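Local coordinates for protein IclR transcriptional regulator (Thermotoga maritima, PDB 1MKM) that probably binds DNA through a winged helix-turn-helix domain and regulates transcription, as other IclR-family regulators do, and also carries a zinc site, at residues H87-M92 against D113-E118; I102-F107 against N208-A213; D132-A137 against V158-K163; V200-F205 against D234-K239. All coordinates share one frame; numbering follows the deposited sequence.

In the fold
All four contacts lie in the C-terminal IclR domain, which belongs to the GAF clan. Interactions 1, 2 and 4 reach the same six-stranded antiparallel sheet. Interaction 2 pairs two of its strands, 98-105 and 211-220. Interactions 1 and 4 pack helices 79-93 and 226-246 onto it; their centres lie about 13 Å apart, and they meet through the salt bridge of D90 with K239. Along the chain interactions 1, 3 and 4 follow in series. Interaction 2 crosses 1 and 4 and encloses 3, a loop-to-loop contact; the centres of 2 and 3 are about 16 Å apart. The sheet thus brings early and late parts of the domain together; the I102 side chain is about 7 Å from the bound zinc.

Interaction 1. Residues H87-M92 against D113-E118; sequences HLVDIM and DKVEGE
M92 and V115 form the tightest part of this contact. CB of M92 lies 3.3 Å from CG1 of V115, closer than usual for two carbons. The M92 side chain leaves with CG anti to the backbone N (chi1 177°), then bends at its next two torsions. This brings the methyl CE back to V115 CG1 at 3.6 Å, and CG of M92 also rests 3.3 Å from the backbone O of E116. The other branch of V115, CG2, turns to the preceding helical turn. It meets L88 CB at 3.9 Å and V89 CG2 at 4.0 Å. L88 reaches back along the strand to D113, where its CD1 touches the carboxylate carbon CG at 3.7 Å. That carboxylate is held by H85, which hydrogen-bonds to D113 OD2. Backbone bonds of D113 with L101 and of V115 with V99 fix the strand in its sheet. Beyond it, E116 OE2 forms a salt bridge with R76 of the third subunit. Helix 87-92 and strand 113-115 run in roughly the same direction, at 29°, with axes 8.3 Å apart. This is helix-on-sheet packing, with helix 79-93 lying on the antiparallel sheet of the GAF-like C-terminal domain.

Interaction 2. Residues I102-F107 against N208-A213; sequences ILKDGF and NGYPVA
Two neighbouring strands of the central antiparallel sheet of the GAF-like domain meet here, and a classic beta bulge interrupts the second. V212 and A213 both face I204 on the next strand, and P211 just before them is the centre of an inverse gamma turn. L103 and A213 form a non-hydrogen-bonded antiparallel pair. Their CA atoms are 4.7 Å apart. One step along, K104 N donates to V212 O at 3.0 Å. The bond is nearly straight at hydrogen, 166°, but the donor sits well above the carbonyl plane of V212. A weaker CA-H...O contact runs from A213 CA to I102 O, 3.3 Å apart. The side chain of K104 then runs alongside the partner strand. Its CG passes 3.3 Å from P211 O. Bends at chi2 and chi4 (81° and 61°) carry the ammonium group to the tyrosine of the turn. There K104 NZ approaches the edge of the Y210 ring, and the two side chains cross at about a right angle. Y210 OH also hydrogen-bonds to E150, on helix 148-157, which makes a long, weak ion pair with K104 NZ. I142 of helix 137-143 packs against K104 and P211. Two hydrogen bonds grip K104 NZ: one to Y210 OH at 2.6 Å, the other to G106 O at 2.9 Å, where the nitrogen lies in the carbonyl plane on a lone pair.

Interaction 3. Residues D132-A137 against V158-K163; sequences DLYSTA and VELKPK
Neither segment is a regular helix or strand, and their backbones stay well apart, with the CA atoms of Y134 and L160 7.7 Å from each other. Side chains fill the interval, chiefly Y134. Its CG sits between the backbone N and the carbonyl carbon (chi1 66°), and the ring extends toward 158-163. L160 places its methyl CD2 over one ring face, 3.9 Å from the ring centroid and 18° off the normal, a CH-pi contact. V158 CG1 touches the ring more loosely, 4.4 Å from Y134 CD1. At the phenol end, Y134 OH stands 3.2 Å from K161 O, which lies near the ring plane, in what may be a weak hydrogen bond. K163 comes from the opposite direction. Bends at chi3 and chi4 curl its chain so that NZ stands 2.8 Å from Y134 OH. The same ammonium forms a long salt bridge with D132 OD2, at 3.8 Å. With an alanine at Y134 the ring is gone, and L160 CD2 would probably be left without the face it packs on, opening a gap between the loops. L174 of helix 171-184 and Y154 of helix 148-157 also pack against Y134. S135 lies about 6 Å, side chain to side chain, from the zinc-binding residue D189. The contact joins the loop leading into helix 137-143 to the one after helix 148-157 in the GAF-like C-terminal domain, near the zinc site.

Interaction 4. Residues V200-F205 against D234-K239; sequences VGVPIF and DVLKEK
L236 and K237, side by side on the helix, both pack against V202. L236 points at the strand. Its CB lies 3.7 Å from V202 CG2, and the two side chains slide past each other in opposite directions. CD2 of L236 points back toward V200 and G201, but it is modelled too close to the backbone there, so its exact place is doubtful. Past V200 and V202, L236 also touches V215 and I217 of strand 211-220, so it spans two strands. Axes of strand 200-205 and helix 234-239 are nearly parallel, 12° and 7.9 Å apart. This is the alpha/beta layering of the GAF-like domain, with helix 226-246 laid over its antiparallel sheet. V200 is next in sequence to C199, a zinc-binding residue. K237 follows on a more exposed flank. Its chain bends at chi2 (-53°) and then runs extended, crossing V202 at about a right angle, with CE 3.5 Å from V202 CG1. An alanine in place of V202 would remove both branches and would probably leave a gap beneath L236 CB and the lysine methylenes without their apolar support.

Interaction 1. Residues H87-M92 against D113-E118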
loop_
_atom_site.group_PDB
_atom_site.type_symbol
_atom_site.label_atom_id
_atom_site.label_comp_id
_atom_site.label_asym_id
_atom_site.label_seq_id
_atom_site.Cartn_x
_atom_site.Cartn_y
_atom_site.Cartn_z
ATOM N N HIS B 87 13.188 19.389 -19.157
ATOM C CA HIS B 87 12.662 20.738 -19.223
ATOM C C HIS B 87 11.202 20.672 -18.824
ATOM O O HIS B 87 10.663 21.610 -18.258
ATOM C CB HIS B 87 12.812 21.299 -20.630
ATOM C CG HIS B 87 14.235 21.534 -21.020
ATOM N ND1 HIS B 87 15.170 20.521 -21.063
ATOM C CD2 HIS B 87 14.890 22.667 -21.365
ATOM C CE1 HIS B 87 16.340 21.021 -21.418
ATOM N NE2 HIS B 87 16.197 22.321 -21.608
ATOM N N LEU B 88 10.569 19.542 -19.113
ATOM C CA LEU B 88 9.167 19.356 -18.769
ATOM C C LEU B 88 9.036 19.224 -17.258
ATOM O O LEU B 88 8.190 19.867 -16.645
ATOM C CB LEU B 88 8.608 18.115 -19.467
ATOM C CG LEU B 88 8.723 18.098 -20.998
ATOM C CD1 LEU B 88 8.227 16.751 -21.522
ATOM C CD2 LEU B 88 7.913 19.245 -21.625
ATOM N N VAL B 89 9.884 18.397 -16.659
ATOM C CA VAL B 89 9.852 18.212 -15.214
ATOM C C VAL B 89 10.113 19.569 -14.554
ATOM O O VAL B 89 9.504 19.903 -13.535
ATOM C CB VAL B 89 10.920 17.181 -14.747
ATOM C CG1 VAL B 89 10.845 16.992 -13.248
ATOM C CG2 VAL B 89 10.696 15.838 -15.444
ATOM N N ASP B 90 10.997 20.363 -15.152
ATOM C CA ASP B 90 11.291 21.668 -14.588
ATOM C C ASP B 90 10.076 22.596 -14.708
ATOM O O ASP B 90 9.725 23.300 -13.749
ATOM C CB ASP B 90 12.526 22.270 -15.270
ATOM C CG ASP B 90 13.000 23.576 -14.614
ATOM O OD1 ASP B 90 12.913 23.731 -13.370
ATOM O OD2 ASP B 90 13.482 24.446 -15.361
ATOM N N ILE B 91 9.423 22.576 -15.870
ATOM C CA ILE B 91 8.246 23.409 -16.087
ATOM C C ILE B 91 7.181 23.056 -15.062
ATOM O O ILE B 91 6.439 23.924 -14.614
ATOM C CB ILE B 91 7.647 23.213 -17.501
ATOM C CG1 ILE B 91 8.687 23.569 -18.567
ATOM C CG2 ILE B 91 6.399 24.085 -17.660
ATOM C CD1 ILE B 91 8.217 23.358 -19.982
ATOM N N MET B 92 7.098 21.781 -14.690
ATOM C CA MET B 92 6.102 21.372 -13.711
ATOM C C MET B 92 6.456 21.822 -12.290
ATOM O O MET B 92 5.575 22.164 -11.490
ATOM C CB MET B 92 5.936 19.859 -13.730
ATOM C CG MET B 92 4.965 19.328 -12.686
ATOM S SD MET B 92 5.659 19.131 -11.017
ATOM C CE MET B 92 6.790 17.800 -11.317
ATOM N N ASP B 113 4.824 12.465 -24.003
ATOM C CA ASP B 113 5.379 12.663 -22.666
ATOM C C ASP B 113 4.422 13.514 -21.836
ATOM O O ASP B 113 3.715 14.373 -22.365
ATOM C CB ASP B 113 6.745 13.350 -22.723
ATOM C CG ASP B 113 7.590 13.076 -21.480
ATOM O OD1 ASP B 113 7.018 12.872 -20.393
ATOM O OD2 ASP B 113 8.833 13.069 -21.586
ATOM N N LYS B 114 4.386 13.269 -20.535
ATOM C CA LYS B 114 3.514 14.038 -19.666
ATOM C C LYS B 114 4.049 14.029 -18.237
ATOM O O LYS B 114 4.402 12.975 -17.693
ATOM C CB LYS B 114 2.080 13.464 -19.705
ATOM C CG LYS B 114 1.077 14.143 -18.770
ATOM C CD LYS B 114 -0.139 13.250 -18.543
ATOM C CE LYS B 114 -1.261 13.984 -17.826
ATOM N NZ LYS B 114 -2.438 13.108 -17.548
ATOM N N VAL B 115 4.136 15.212 -17.639
ATOM C CA VAL B 115 4.584 15.322 -16.253
ATOM C C VAL B 115 3.378 15.743 -15.432
ATOM O O VAL B 115 2.885 16.857 -15.592
ATOM C CB VAL B 115 5.655 16.410 -16.048
ATOM C CG1 VAL B 115 5.855 16.646 -14.542
ATOM C CG2 VAL B 115 6.950 16.014 -16.690
ATOM N N GLU B 116 2.911 14.870 -14.547
ATOM C CA GLU B 116 1.764 15.208 -13.717
ATOM C C GLU B 116 2.104 16.338 -12.751
ATOM O O GLU B 116 3.247 16.490 -12.321
ATOM C CB GLU B 116 1.279 13.985 -12.932
ATOM C CG GLU B 116 0.795 12.831 -13.794
ATOM C CD GLU B 116 0.086 11.755 -12.986
ATOM O OE1 GLU B 116 0.626 11.352 -11.934
ATOM O OE2 GLU B 116 -1.008 11.308 -13.400
ATOM N N GLY B 117 1.095 17.134 -12.423
ATOM C CA GLY B 117 1.282 18.242 -11.513
ATOM C C GLY B 117 0.951 17.811 -10.095
ATOM O O GLY B 117 0.615 16.643 -9.823
ATOM N N GLU B 118 1.031 18.777 -9.196
ATOM C CA GLU B 118 0.778 18.562 -7.784
ATOM C C GLU B 118 -0.640 18.121 -7.450
ATOM O O GLU B 118 -0.853 17.399 -6.472
ATOM C CB GLU B 118 1.143 19.840 -7.030
ATOM C CG GLU B 118 2.622 20.178 -7.179
ATOM C CD GLU B 118 2.989 21.542 -6.632
ATOM O OE1 GLU B 118 2.373 21.979 -5.633
ATOM O OE2 GLU B 118 3.911 22.168 -7.194
#

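Interaction 2. Residues I102-F107 against N208-A213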
loop_
_atom_site.group_PDB
_atom_site.type_symbol
_atom_site.label_atom_id
_atom_site.label_comp_id
_atom_site.label_asym_id
_atom_site.label_seq_id
_atom_site.Cartn_x
_atom_site.Cartn_y
_atom_site.Cartn_z
ATOM N N ILE B 102 3.154 17.058 -27.187
ATOM C CA ILE B 102 2.509 16.306 -28.257
ATOM C C ILE B 102 3.356 16.277 -29.510
ATOM O O ILE B 102 3.887 17.305 -29.929
ATOM C CB ILE B 102 1.117 16.877 -28.608
ATOM C CG1 ILE B 102 1.249 18.129 -29.470
ATOM C CG2 ILE B 102 0.379 17.234 -27.342
ATOM C CD1 ILE B 102 -0.100 18.680 -29.928
ATOM N N LEU B 103 3.488 15.085 -30.092
ATOM C CA LEU B 103 4.269 14.875 -31.324
ATOM C C LEU B 103 3.373 15.089 -32.526
ATOM O O LEU B 103 2.311 14.488 -32.607
ATOM C CB LEU B 103 4.813 13.439 -31.376
ATOM C CG LEU B 103 5.588 12.974 -32.614
ATOM C CD1 LEU B 103 6.919 13.714 -32.718
ATOM C CD2 LEU B 103 5.835 11.473 -32.509
ATOM N N LYS B 104 3.803 15.948 -33.445
ATOM C CA LYS B 104 3.055 16.255 -34.667
ATOM C C LYS B 104 3.089 15.069 -35.634
ATOM O O LYS B 104 4.155 14.684 -36.095
ATOM C CB LYS B 104 3.674 17.482 -35.338
ATOM C CG LYS B 104 3.350 17.677 -36.824
ATOM C CD LYS B 104 1.995 18.327 -37.053
ATOM C CE LYS B 104 1.959 19.008 -38.417
ATOM N NZ LYS B 104 2.159 18.037 -39.525
ATOM N N ASP B 105 1.929 14.487 -35.935
ATOM C CA ASP B 105 1.874 13.352 -36.863
ATOM C C ASP B 105 0.733 13.539 -37.864
ATOM O O ASP B 105 -0.375 13.022 -37.676
ATOM C CB ASP B 105 1.678 12.043 -36.098
ATOM C CG ASP B 105 1.908 10.826 -36.968
ATOM O OD1 ASP B 105 3.021 10.699 -37.522
ATOM O OD2 ASP B 105 0.983 9.999 -37.096
ATOM N N GLY B 106 1.028 14.275 -38.931
ATOM C CA GLY B 106 0.029 14.562 -39.938
ATOM C C GLY B 106 -0.881 15.682 -39.457
ATOM O O GLY B 106 -0.414 16.766 -39.100
ATOM N N PHE B 107 -2.179 15.400 -39.440
ATOM C CA PHE B 107 -3.207 16.342 -39.018
ATOM C C PHE B 107 -3.714 15.964 -37.627
ATOM O O PHE B 107 -4.818 16.347 -37.212
ATOM C CB PHE B 107 -4.364 16.327 -40.024
ATOM C CG PHE B 107 -4.025 16.939 -41.361
ATOM C CD1 PHE B 107 -2.699 17.067 -41.775
ATOM C CD2 PHE B 107 -5.037 17.374 -42.213
ATOM C CE1 PHE B 107 -2.387 17.617 -43.017
ATOM C CE2 PHE B 107 -4.734 17.924 -43.460
ATOM C CZ PHE B 107 -3.408 18.047 -43.860
ATOM N N ASN B 208 14.618 22.474 -40.484
ATOM C CA ASN B 208 14.083 23.515 -41.350
ATOM C C ASN B 208 12.920 24.272 -40.717
ATOM O O ASN B 208 11.987 24.685 -41.407
ATOM C CB ASN B 208 13.632 22.883 -42.666
ATOM C CG ASN B 208 14.597 21.816 -43.156
ATOM O OD1 ASN B 208 14.806 20.800 -42.490
ATOM N ND2 ASN B 208 15.195 22.044 -44.324
ATOM N N GLY B 209 12.981 24.443 -39.401
ATOM C CA GLY B 209 11.936 25.161 -38.694
ATOM C C GLY B 209 10.501 24.760 -39.003
ATOM O O GLY B 209 9.670 25.609 -39.335
ATOM N N TYR B 210 10.206 23.468 -38.907
ATOM C CA TYR B 210 8.856 22.971 -39.143
ATOM C C TYR B 210 8.279 22.668 -37.750
ATOM O O TYR B 210 9.030 22.353 -36.817
ATOM C CB TYR B 210 8.907 21.702 -40.013
ATOM C CG TYR B 210 7.559 21.061 -40.309
ATOM C CD1 TYR B 210 6.690 21.595 -41.274
ATOM C CD2 TYR B 210 7.146 19.917 -39.621
ATOM C CE1 TYR B 210 5.437 20.995 -41.546
ATOM C CE2 TYR B 210 5.904 19.317 -39.881
ATOM C CZ TYR B 210 5.053 19.859 -40.842
ATOM O OH TYR B 210 3.817 19.267 -41.057
ATOM N N PRO B 211 6.950 22.794 -37.577
ATOM C CA PRO B 211 6.346 22.515 -36.268
ATOM C C PRO B 211 6.170 21.012 -36.032
ATOM O O PRO B 211 5.127 20.443 -36.356
ATOM C CB PRO B 211 5.011 23.247 -36.349
ATOM C CG PRO B 211 4.637 23.046 -37.788
ATOM C CD PRO B 211 5.943 23.340 -38.508
ATOM N N VAL B 212 7.188 20.377 -35.461
ATOM C CA VAL B 212 7.143 18.945 -35.193
ATOM C C VAL B 212 6.655 18.575 -33.798
ATOM O O VAL B 212 6.476 17.394 -33.501
ATOM C CB VAL B 212 8.519 18.302 -35.355
ATOM C CG1 VAL B 212 9.041 18.547 -36.750
ATOM C CG2 VAL B 212 9.468 18.850 -34.296
ATOM N N ALA B 213 6.448 19.564 -32.934
ATOM C CA ALA B 213 5.998 19.255 -31.583
ATOM C C ALA B 213 5.228 20.365 -30.895
ATOM O O ALA B 213 5.196 21.506 -31.353
ATOM C CB ALA B 213 7.184 18.857 -30.726
#

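Interaction 3. Residues D132-A137 against V158-K163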
loop_
_atom_site.group_PDB
_atom_site.type_symbol
_atom_site.label_atom_id
_atom_site.label_comp_id
_atom_site.label_asym_id
_atom_site.label_seq_id
_atom_site.Cartn_x
_atom_site.Cartn_y
_atom_site.Cartn_z
ATOM N N ASP B 132 -6.552 16.324 -31.137
ATOM C CA ASP B 132 -7.040 17.174 -32.207
ATOM C C ASP B 132 -6.146 18.400 -32.208
ATOM O O ASP B 132 -5.994 19.051 -31.176
ATOM C CB ASP B 132 -8.485 17.581 -31.932
ATOM C CG ASP B 132 -9.405 16.393 -31.813
ATOM O OD1 ASP B 132 -9.415 15.555 -32.741
ATOM O OD2 ASP B 132 -10.121 16.294 -30.793
ATOM N N LEU B 133 -5.549 18.703 -33.356
ATOM C CA LEU B 133 -4.654 19.843 -33.472
ATOM C C LEU B 133 -5.354 21.197 -33.513
ATOM O O LEU B 133 -4.695 22.226 -33.655
ATOM C CB LEU B 133 -3.775 19.697 -34.715
ATOM C CG LEU B 133 -2.554 18.775 -34.637
ATOM C CD1 LEU B 133 -1.861 18.704 -35.994
ATOM C CD2 LEU B 133 -1.578 19.307 -33.591
ATOM N N TYR B 134 -6.673 21.215 -33.371
ATOM C CA TYR B 134 -7.382 22.481 -33.425
ATOM C C TYR B 134 -8.024 22.917 -32.117
ATOM O O TYR B 134 -8.023 24.113 -31.804
ATOM C CB TYR B 134 -8.451 22.449 -34.519
ATOM C CG TYR B 134 -9.582 21.475 -34.255
ATOM C CD1 TYR B 134 -9.459 20.120 -34.565
ATOM C CD2 TYR B 134 -10.775 21.912 -33.682
ATOM C CE1 TYR B 134 -10.499 19.229 -34.314
ATOM C CE2 TYR B 134 -11.810 21.032 -33.422
ATOM C CZ TYR B 134 -11.669 19.695 -33.738
ATOM O OH TYR B 134 -12.699 18.827 -33.452
ATOM N N SER B 135 -8.578 21.973 -31.355
ATOM C CA SER B 135 -9.230 22.320 -30.088
ATOM C C SER B 135 -8.271 22.339 -28.902
ATOM O O SER B 135 -8.686 22.565 -27.768
ATOM C CB SER B 135 -10.381 21.355 -29.786
ATOM O OG SER B 135 -9.901 20.045 -29.547
ATOM N N THR B 136 -6.991 22.115 -29.167
ATOM C CA THR B 136 -5.993 22.100 -28.111
ATOM C C THR B 136 -4.909 23.173 -28.340
ATOM O O THR B 136 -4.587 23.503 -29.483
ATOM C CB THR B 136 -5.359 20.691 -28.013
ATOM O OG1 THR B 136 -4.611 20.582 -26.799
ATOM C CG2 THR B 136 -4.438 20.437 -29.185
ATOM N N ALA B 137 -4.356 23.717 -27.254
ATOM C CA ALA B 137 -3.325 24.759 -27.346
ATOM C C ALA B 137 -2.046 24.304 -28.046
ATOM O O ALA B 137 -1.601 24.922 -29.019
ATOM C CB ALA B 137 -2.988 25.287 -25.961
ATOM N N VAL B 158 -9.786 18.234 -42.379
ATOM C CA VAL B 158 -10.223 18.034 -41.001
ATOM C C VAL B 158 -11.512 18.720 -40.573
ATOM O O VAL B 158 -11.671 19.925 -40.752
ATOM C CB VAL B 158 -9.110 18.461 -40.032
ATOM C CG1 VAL B 158 -9.570 18.297 -38.593
ATOM C CG2 VAL B 158 -7.868 17.628 -40.294
ATOM N N GLU B 159 -12.426 17.938 -40.002
ATOM C CA GLU B 159 -13.694 18.468 -39.507
ATOM C C GLU B 159 -13.397 19.220 -38.200
ATOM O O GLU B 159 -12.287 19.133 -37.660
ATOM C CB GLU B 159 -14.692 17.324 -39.249
ATOM C CG GLU B 159 -15.953 17.740 -38.482
ATOM C CD GLU B 159 -16.910 16.585 -38.198
ATOM O OE1 GLU B 159 -16.445 15.474 -37.873
ATOM O OE2 GLU B 159 -18.140 16.793 -38.282
ATOM N N LEU B 160 -14.380 19.960 -37.697
ATOM C CA LEU B 160 -14.200 20.721 -36.471
ATOM C C LEU B 160 -15.319 20.453 -35.476
ATOM O O LEU B 160 -15.767 21.367 -34.781
ATOM C CB LEU B 160 -14.140 22.220 -36.784
ATOM C CG LEU B 160 -13.065 22.702 -37.771
ATOM C CD1 LEU B 160 -13.178 24.206 -37.956
ATOM C CD2 LEU B 160 -11.680 22.351 -37.257
ATOM N N LYS B 161 -15.767 19.202 -35.405
ATOM C CA LYS B 161 -16.839 18.838 -34.487
ATOM C C LYS B 161 -16.616 19.491 -33.129
ATOM O O LYS B 161 -15.739 19.087 -32.369
ATOM C CB LYS B 161 -16.920 17.319 -34.326
ATOM C CG LYS B 161 -17.988 16.870 -33.336
ATOM C CD LYS B 161 -18.088 15.353 -33.257
ATOM C CE LYS B 161 -19.041 14.928 -32.147
ATOM N NZ LYS B 161 -19.196 13.448 -32.061
ATOM N N PRO B 162 -17.416 20.519 -32.809
ATOM C CA PRO B 162 -17.319 21.248 -31.541
ATOM C C PRO B 162 -17.518 20.364 -30.307
ATOM O O PRO B 162 -18.616 19.862 -30.054
ATOM C CB PRO B 162 -18.403 22.317 -31.681
ATOM C CG PRO B 162 -19.432 21.631 -32.528
ATOM C CD PRO B 162 -18.579 20.980 -33.589
ATOM N N LYS B 163 -16.442 20.188 -29.543
ATOM C CA LYS B 163 -16.471 19.362 -28.338
ATOM C C LYS B 163 -17.005 20.123 -27.132
ATOM O O LYS B 163 -17.434 19.535 -26.134
ATOM C CB LYS B 163 -15.066 18.831 -28.047
ATOM C CG LYS B 163 -14.607 17.751 -29.013
ATOM C CD LYS B 163 -13.119 17.491 -28.896
ATOM C CE LYS B 163 -12.320 18.701 -29.341
ATOM N NZ LYS B 163 -12.691 19.144 -30.720
#

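Interaction 4. Residues V200-F205 against D234-K239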
loop_
_atom_site.group_PDB
_atom_site.type_symbol
_atom_site.label_atom_id
_atom_site.label_comp_id
_atom_site.label_asym_id
_atom_site.label_seq_id
_atom_site.Cartn_x
_atom_site.Cartn_y
_atom_site.Cartn_z
ATOM N N VAL B 200 -1.970 26.462 -22.186
ATOM C CA VAL B 200 -1.143 27.455 -22.842
ATOM C C VAL B 200 -0.086 26.635 -23.572
ATOM O O VAL B 200 0.526 25.750 -22.977
ATOM C CB VAL B 200 -0.463 28.417 -21.834
ATOM C CG1 VAL B 200 0.574 29.256 -22.551
ATOM C CG2 VAL B 200 -1.502 29.323 -21.196
ATOM N N GLY B 201 0.118 26.908 -24.857
ATOM C CA GLY B 201 1.085 26.135 -25.607
ATOM C C GLY B 201 1.988 26.919 -26.533
ATOM O O GLY B 201 1.634 27.998 -27.006
ATOM N N VAL B 202 3.157 26.339 -26.797
ATOM C CA VAL B 202 4.185 26.914 -27.661
ATOM C C VAL B 202 4.744 25.776 -28.530
ATOM O O VAL B 202 4.786 24.625 -28.092
ATOM C CB VAL B 202 5.329 27.512 -26.808
ATOM C CG1 VAL B 202 6.409 28.093 -27.695
ATOM C CG2 VAL B 202 4.779 28.571 -25.882
ATOM N N PRO B 203 5.170 26.079 -29.771
ATOM C CA PRO B 203 5.718 25.053 -30.673
ATOM C C PRO B 203 7.178 24.681 -30.421
ATOM O O PRO B 203 7.859 25.286 -29.599
ATOM C CB PRO B 203 5.546 25.673 -32.061
ATOM C CG PRO B 203 4.479 26.699 -31.875
ATOM C CD PRO B 203 4.826 27.286 -30.535
ATOM N N ILE B 204 7.639 23.677 -31.154
ATOM C CA ILE B 204 9.015 23.196 -31.081
ATOM C C ILE B 204 9.429 22.966 -32.530
ATOM O O ILE B 204 8.872 22.098 -33.195
ATOM C CB ILE B 204 9.118 21.844 -30.337
ATOM C CG1 ILE B 204 8.788 22.008 -28.850
ATOM C CG2 ILE B 204 10.527 21.285 -30.493
ATOM C CD1 ILE B 204 9.936 22.586 -28.013
ATOM N N PHE B 205 10.400 23.733 -33.019
ATOM C CA PHE B 205 10.846 23.598 -34.404
ATOM C C PHE B 205 12.053 22.671 -34.579
ATOM O O PHE B 205 12.840 22.444 -33.646
ATOM C CB PHE B 205 11.152 24.982 -34.986
ATOM C CG PHE B 205 10.006 25.945 -34.864
ATOM C CD1 PHE B 205 10.159 27.153 -34.181
ATOM C CD2 PHE B 205 8.750 25.624 -35.389
ATOM C CE1 PHE B 205 9.074 28.027 -34.018
ATOM C CE2 PHE B 205 7.660 26.489 -35.232
ATOM C CZ PHE B 205 7.822 27.690 -34.547
ATOM N N ASP B 234 5.530 32.068 -20.614
ATOM C CA ASP B 234 6.893 32.542 -20.429
ATOM C C ASP B 234 7.843 31.359 -20.266
ATOM O O ASP B 234 8.798 31.208 -21.033
ATOM C CB ASP B 234 6.982 33.428 -19.182
ATOM C CG ASP B 234 7.361 34.865 -19.502
ATOM O OD1 ASP B 234 7.701 35.605 -18.554
ATOM O OD2 ASP B 234 7.315 35.256 -20.690
ATOM N N VAL B 235 7.583 30.528 -19.255
ATOM C CA VAL B 235 8.420 29.361 -18.993
ATOM C C VAL B 235 8.326 28.411 -20.181
ATOM O O VAL B 235 9.300 27.753 -20.551
ATOM C CB VAL B 235 7.968 28.610 -17.715
ATOM C CG1 VAL B 235 8.970 27.521 -17.364
ATOM C CG2 VAL B 235 7.825 29.583 -16.563
ATOM N N LEU B 236 7.144 28.360 -20.781
ATOM C CA LEU B 236 6.899 27.494 -21.923
ATOM C C LEU B 236 7.834 27.866 -23.065
ATOM O O LEU B 236 8.621 27.038 -23.538
ATOM C CB LEU B 236 5.439 27.639 -22.365
ATOM C CG LEU B 236 4.657 26.379 -22.748
ATOM C CD1 LEU B 236 4.957 25.243 -21.782
ATOM C CD2 LEU B 236 3.176 26.710 -22.744
ATOM N N LYS B 237 7.758 29.119 -23.499
ATOM C CA LYS B 237 8.600 29.581 -24.593
ATOM C C LYS B 237 10.074 29.432 -24.260
ATOM O O LYS B 237 10.886 29.168 -25.142
ATOM C CB LYS B 237 8.293 31.041 -24.938
ATOM C CG LYS B 237 7.847 31.243 -26.381
ATOM C CD LYS B 237 8.843 30.643 -27.374
ATOM C CE LYS B 237 8.353 30.808 -28.809
ATOM N NZ LYS B 237 9.252 30.179 -29.827
ATOM N N GLU B 238 10.417 29.592 -22.987
ATOM C CA GLU B 238 11.808 29.465 -22.569
ATOM C C GLU B 238 12.350 28.065 -22.859
ATOM O O GLU B 238 13.443 27.919 -23.416
ATOM C CB GLU B 238 11.959 29.759 -21.075
ATOM C CG GLU B 238 13.397 29.639 -20.579
ATOM C CD GLU B 238 13.509 29.648 -19.062
ATOM O OE1 GLU B 238 12.913 30.541 -18.424
ATOM O OE2 GLU B 238 14.201 28.768 -18.506
ATOM N N LYS B 239 11.591 27.042 -22.467
ATOM C CA LYS B 239 12.001 25.664 -22.691
ATOM C C LYS B 239 11.860 25.368 -24.173
ATOM O O LYS B 239 12.702 24.698 -24.762
ATOM C CB LYS B 239 11.130 24.694 -21.877
ATOM C CG LYS B 239 11.247 24.854 -20.363
ATOM C CD LYS B 239 12.664 24.555 -19.879
ATOM C CE LYS B 239 12.778 24.641 -18.356
ATOM N NZ LYS B 239 14.155 24.330 -17.877
#